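Long-range contact in putative carbohydrate-active enzyme (Uncultured organism, PDB 5WH8), which probably hydrolyses O-glycosidic bonds in cellulose, through the family 5 glycoside hydrolase domain that makes up this part of a longer multi-modular protein: residues H209-T214 / G239-S244. Numbering follows the deposited sequence.
Sequences HFYSGT and GTTQAS. With EDO (1,2-ethanediol), chain L.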
loop_
_atom_site.group_PDB
_atom_site.type_symbol
_atom_site.label_atom_id
_atom_site.label_comp_id
_atom_site.label_asym_id
_atom_site.label_seq_id
_atom_site.Cartn_x
_atom_site.Cartn_y
_atom_site.Cartn_z
ATOM N N HIS A 209 -7.232 -7.230 0.425
ATOM C CA HIS A 209 -6.719 -7.243 1.807
ATOM C C HIS A 209 -7.100 -8.552 2.496
ATOM O O HIS A 209 -8.259 -8.995 2.416
ATOM C CB HIS A 209 -7.266 -6.089 2.638
ATOM C CG HIS A 209 -6.663 -4.757 2.310
ATOM N ND1 HIS A 209 -7.010 -3.613 2.988
ATOM C CD2 HIS A 209 -5.739 -4.386 1.395
ATOM C CE1 HIS A 209 -6.343 -2.590 2.499
ATOM N NE2 HIS A 209 -5.570 -3.026 1.516
ATOM N N PHE A 210 -6.133 -9.170 3.173
ATOM C CA PHE A 210 -6.417 -10.382 3.951
ATOM C C PHE A 210 -5.708 -10.357 5.280
ATOM O O PHE A 210 -4.686 -9.703 5.427
ATOM C CB PHE A 210 -6.029 -11.663 3.176
ATOM C CG PHE A 210 -4.536 -11.936 3.103
ATOM C CD1 PHE A 210 -3.905 -12.637 4.123
ATOM C CD2 PHE A 210 -3.765 -11.544 2.015
ATOM C CE1 PHE A 210 -2.548 -12.883 4.103
ATOM C CE2 PHE A 210 -2.394 -11.799 2.002
ATOM C CZ PHE A 210 -1.801 -12.484 3.046
ATOM N N TYR A 211 -6.272 -11.101 6.229
ATOM C CA TYR A 211 -5.689 -11.306 7.545
ATOM C C TYR A 211 -5.702 -12.825 7.795
ATOM O O TYR A 211 -6.750 -13.467 7.724
ATOM C CB TYR A 211 -6.454 -10.494 8.617
ATOM C CG TYR A 211 -5.966 -9.067 8.672
ATOM C CD1 TYR A 211 -6.351 -8.146 7.714
ATOM C CD2 TYR A 211 -5.046 -8.680 9.639
ATOM C CE1 TYR A 211 -5.848 -6.843 7.723
ATOM C CE2 TYR A 211 -4.538 -7.399 9.665
ATOM C CZ TYR A 211 -4.940 -6.487 8.713
ATOM O OH TYR A 211 -4.386 -5.224 8.748
ATOM N N SER A 212 -4.528 -13.398 8.041
ATOM C CA SER A 212 -4.374 -14.854 7.970
ATOM C C SER A 212 -5.108 -15.606 9.090
ATOM O O SER A 212 -5.313 -16.819 8.985
ATOM C CB SER A 212 -2.891 -15.231 7.947
ATOM O OG SER A 212 -2.255 -15.003 9.160
ATOM N N GLY A 213 -5.527 -14.900 10.126
ATOM C CA GLY A 213 -6.366 -15.493 11.157
ATOM C C GLY A 213 -7.856 -15.469 10.866
ATOM O O GLY A 213 -8.659 -16.032 11.638
ATOM N N THR A 214 -8.232 -14.871 9.729
ATOM C CA THR A 214 -9.619 -14.611 9.397
ATOM C C THR A 214 -9.980 -15.127 7.998
ATOM O O THR A 214 -11.033 -15.734 7.813
ATOM C CB THR A 214 -9.906 -13.102 9.482
ATOM O OG1 THR A 214 -9.564 -12.638 10.809
ATOM C CG2 THR A 214 -11.357 -12.784 9.208
ATOM N N GLY A 239 -2.261 -8.928 7.272
ATOM C CA GLY A 239 -1.745 -9.211 8.604
ATOM C C GLY A 239 -1.599 -10.690 8.882
ATOM O O GLY A 239 -2.162 -11.552 8.196
ATOM N N THR A 240 -0.835 -10.980 9.928
ATOM C CA THR A 240 -0.584 -12.344 10.372
ATOM C C THR A 240 -1.564 -12.773 11.464
ATOM O O THR A 240 -1.490 -13.884 11.969
ATOM C CB THR A 240 0.841 -12.463 10.919
ATOM O OG1 THR A 240 0.976 -11.511 11.987
ATOM C CG2 THR A 240 1.872 -12.179 9.852
ATOM N N THR A 241 -2.429 -11.851 11.854
ATOM C CA THR A 241 -3.401 -12.028 12.926
ATOM C C THR A 241 -4.811 -12.155 12.345
ATOM O O THR A 241 -5.007 -12.125 11.120
ATOM C CB THR A 241 -3.352 -10.820 13.872
ATOM O OG1 THR A 241 -3.608 -9.647 13.087
ATOM C CG2 THR A 241 -2.010 -10.698 14.547
ATOM N N GLN A 242 -5.808 -12.286 13.217
ATOM C CA GLN A 242 -7.170 -11.977 12.827
ATOM C C GLN A 242 -7.291 -10.491 12.424
ATOM O O GLN A 242 -6.415 -9.656 12.721
ATOM C CB GLN A 242 -8.140 -12.309 13.969
ATOM C CG GLN A 242 -8.178 -13.799 14.310
ATOM C CD GLN A 242 -9.213 -14.124 15.351
ATOM O OE1 GLN A 242 -8.883 -14.612 16.453
ATOM N NE2 GLN A 242 -10.461 -13.884 15.033
ATOM N N ALA A 243 -8.389 -10.164 11.752
ATOM C CA ALA A 243 -8.561 -8.841 11.167
ATOM C C ALA A 243 -8.530 -7.638 12.129
ATOM O O ALA A 243 -8.316 -6.511 11.690
ATOM C CB ALA A 243 -9.859 -8.820 10.370
ATOM N N SER A 244 -8.742 -7.863 13.433
ATOM C CA SER A 244 -8.636 -6.791 14.422
ATOM C C SER A 244 -7.215 -6.300 14.635
ATOM O O SER A 244 -7.008 -5.232 15.190
ATOM C CB SER A 244 -9.161 -7.279 15.764
ATOM O OG SER A 244 -8.368 -8.364 16.196
HETATM C C1 EDO L . -6.031 -2.971 10.190
HETATM O O1 EDO L . -6.149 -3.890 11.293
HETATM C C2 EDO L . -7.075 -1.883 10.388
HETATM O O2 EDO L . -7.613 -1.502 9.099
HETATM O O HOH W 1 -11.532 -13.437 12.601
#
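F210 and S212 grip G239 between them: F210 O accepts from G239 N at 3.1 Å, and S212 N donates to G239 O at 3.0 Å. These bonds flank Y211, which pairs with G239 in a parallel bridge; beyond it both segments leave the sheet as loops and stay joined by further bonds. G213 N reaches T241 O at 3.0 Å but stands above the carbonyl plane, away from a lone pair, while the same oxygen lies in the plane of the Y211 ring, at its edge. Strands 204-211 and 233-239 are the sixth and seventh of the (β/α)8 barrel, and the contact ties together the loops at their C-terminal ends, where TIM-barrel enzymes carry their active sites. With CG anti to its carbonyl carbon (chi1 -83°), Y211 lays its ring over G239, whose N sits 3.6 Å above the ring centre; A243 O lies over the opposite face. The Y211 hydroxyl is hydrogen-bonded to E237, and S212 OG to the carbonyl of Y250. Farther out, T214 OG1 accepts from A243 N at 2.9 Å and shares a water with Q242 NE2, which donates to it. T241 OG1 donates to the carbonyl of the following residue, Q242 O, at 2.8 Å, satisfying that carbonyl within the loop.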